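Capsid protein (Macrobrachium rosenbergii nodavirus, PDB 5YKU) forms the shell of a shrimp-infecting virus, its protrusion domain probably building the dimeric spikes on the particle surface. Local coordinates at residues K58-T62 / S71-F75. Sequence-based numbering, arbitrary orientation.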
loop_
_atom_site.group_PDB
_atom_site.type_symbol
_atom_site.label_atom_id
_atom_site.label_comp_id
_atom_site.label_asym_id
_atom_site.label_seq_id
_atom_site.Cartn_x
_atom_site.Cartn_y
_atom_site.Cartn_z
ATOM N N LYS A 58 0.675 -0.250 -14.956
ATOM C CA LYS A 58 -0.243 0.534 -14.163
ATOM C C LYS A 58 -0.847 -0.294 -13.039
ATOM O O LYS A 58 -1.317 -1.432 -13.279
ATOM C CB LYS A 58 -1.420 1.012 -15.039
ATOM C CG LYS A 58 -2.349 1.993 -14.316
ATOM C CD LYS A 58 -3.562 2.405 -15.206
ATOM C CE LYS A 58 -4.445 3.345 -14.502
ATOM N NZ LYS A 58 -5.548 3.660 -15.509
ATOM N N CYS A 59 -0.837 0.248 -11.825
ATOM C CA CYS A 59 -1.491 -0.427 -10.707
ATOM C C CYS A 59 -2.250 0.588 -9.885
ATOM O O CYS A 59 -1.710 1.670 -9.615
ATOM C CB CYS A 59 -0.371 -1.088 -9.844
ATOM S SG CYS A 59 -1.032 -1.852 -8.320
ATOM N N THR A 60 -3.451 0.241 -9.538
ATOM C CA THR A 60 -4.313 1.072 -8.692
ATOM C C THR A 60 -4.776 0.293 -7.511
ATOM O O THR A 60 -5.210 -0.908 -7.697
ATOM C CB THR A 60 -5.528 1.594 -9.480
ATOM O OG1 THR A 60 -5.106 2.159 -10.713
ATOM C CG2 THR A 60 -6.274 2.610 -8.733
ATOM N N ILE A 61 -4.729 0.832 -6.327
ATOM C CA ILE A 61 -5.016 0.101 -5.083
ATOM C C ILE A 61 -6.006 0.836 -4.272
ATOM O O ILE A 61 -5.905 2.051 -4.083
ATOM C CB ILE A 61 -3.737 -0.137 -4.273
ATOM C CG1 ILE A 61 -2.735 -0.779 -5.288
ATOM C CG2 ILE A 61 -4.042 -0.938 -3.005
ATOM C CD1 ILE A 61 -1.558 -1.270 -4.627
ATOM N N THR A 62 -6.984 0.087 -3.722
ATOM C CA THR A 62 -7.899 0.592 -2.729
ATOM C C THR A 62 -7.939 -0.399 -1.559
ATOM O O THR A 62 -7.469 -1.553 -1.713
ATOM C CB THR A 62 -9.302 0.807 -3.340
ATOM O OG1 THR A 62 -9.777 -0.455 -3.847
ATOM C CG2 THR A 62 -9.325 1.855 -4.372
ATOM N N SER A 71 -7.042 6.038 -2.487
ATOM C CA SER A 71 -6.534 5.222 -3.557
ATOM C C SER A 71 -5.101 5.520 -3.782
ATOM O O SER A 71 -4.669 6.645 -3.516
ATOM C CB SER A 71 -7.364 5.489 -4.820
ATOM O OG SER A 71 -7.070 4.783 -5.988
ATOM N N ILE A 72 -4.368 4.521 -4.192
ATOM C CA ILE A 72 -2.959 4.617 -4.535
ATOM C C ILE A 72 -2.739 4.267 -6.016
ATOM O O ILE A 72 -3.327 3.301 -6.510
ATOM C CB ILE A 72 -2.067 3.752 -3.638
ATOM C CG1 ILE A 72 -2.083 4.271 -2.239
ATOM C CG2 ILE A 72 -0.651 3.659 -4.162
ATOM C CD1 ILE A 72 -1.407 3.453 -1.185
ATOM N N SER A 73 -1.916 5.075 -6.698
ATOM C CA SER A 73 -1.636 4.875 -8.093
ATOM C C SER A 73 -0.188 4.701 -8.343
ATOM O O SER A 73 0.651 5.551 -7.905
ATOM C CB SER A 73 -2.104 6.043 -8.914
ATOM O OG SER A 73 -3.517 6.105 -8.996
ATOM N N TYR A 74 0.222 3.691 -9.142
ATOM C CA TYR A 74 1.556 3.494 -9.649
ATOM C C TYR A 74 1.547 3.495 -11.151
ATOM O O TYR A 74 0.684 2.865 -11.776
ATOM C CB TYR A 74 2.144 2.189 -9.196
ATOM C CG TYR A 74 2.238 2.009 -7.694
ATOM C CD1 TYR A 74 3.377 2.406 -6.975
ATOM C CD2 TYR A 74 1.221 1.384 -7.024
ATOM C CE1 TYR A 74 3.448 2.223 -5.609
ATOM C CE2 TYR A 74 1.305 1.164 -5.651
ATOM C CZ TYR A 74 2.413 1.576 -4.954
ATOM O OH TYR A 74 2.485 1.389 -3.584
ATOM N N PHE A 75 2.560 4.080 -11.766
ATOM C CA PHE A 75 2.811 3.957 -13.230
ATOM C C PHE A 75 4.222 4.251 -13.454
ATOM O O PHE A 75 4.754 5.226 -12.903
ATOM C CB PHE A 75 1.921 4.909 -14.030
ATOM C CG PHE A 75 1.851 4.573 -15.487
ATOM C CD1 PHE A 75 1.239 3.394 -15.872
ATOM C CD2 PHE A 75 2.392 5.319 -16.445
ATOM C CE1 PHE A 75 1.057 3.057 -17.206
ATOM C CE2 PHE A 75 2.281 4.959 -17.813
ATOM C CZ PHE A 75 1.563 3.885 -18.189
HETATM O O HOH W 1 -3.968 4.540 -11.104
#
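A single water bridges the hydroxyls of T60 and S73, the non-hydrogen-bonded pair at the middle of two antiparallel strands, lying 2.7 Å from T60 OG1 and 2.7 Å from S73 OG. The T60 torsion (chi1 -49°) places OG1 anti to the carbonyl carbon for this bridge and sends CG2 the other way, to 3.6 Å from S71 OG. On the other face, the CD2-CE2 edge of the Y74 ring meets the C59 backbone O and I61 CD1, both near its plane. I61 CD1, at the end of an extended chain, packs 3.9 Å from Y74 CE2, while C59 SG makes a sulfur-aromatic contact, 5.3 Å from the ring centroid and well off the ring normal. Y113 stacks on this ring, W19 meets it at a steep angle, and the phenol OH bonds to Q114 O and W19 NE1, so both ends of the buried tyrosine are held. Two pairs of backbone bonds, C59 with Y74 and I61 with I72, lock the register; the straightest runs from Y74 N to C59 O (2.8 Å, 171°). At the K58 end, the F75 ring turns its edge to the lysine backbone, CD1 lying 3.6 Å from K58 CA. Strands 57-63 and 69-75 form a beta hairpin, which strands 96-104 and 81-89 on its two sides place inside the antiparallel sheet of the P-domain, with the buried C59, I61, I72 and Y74 on one face.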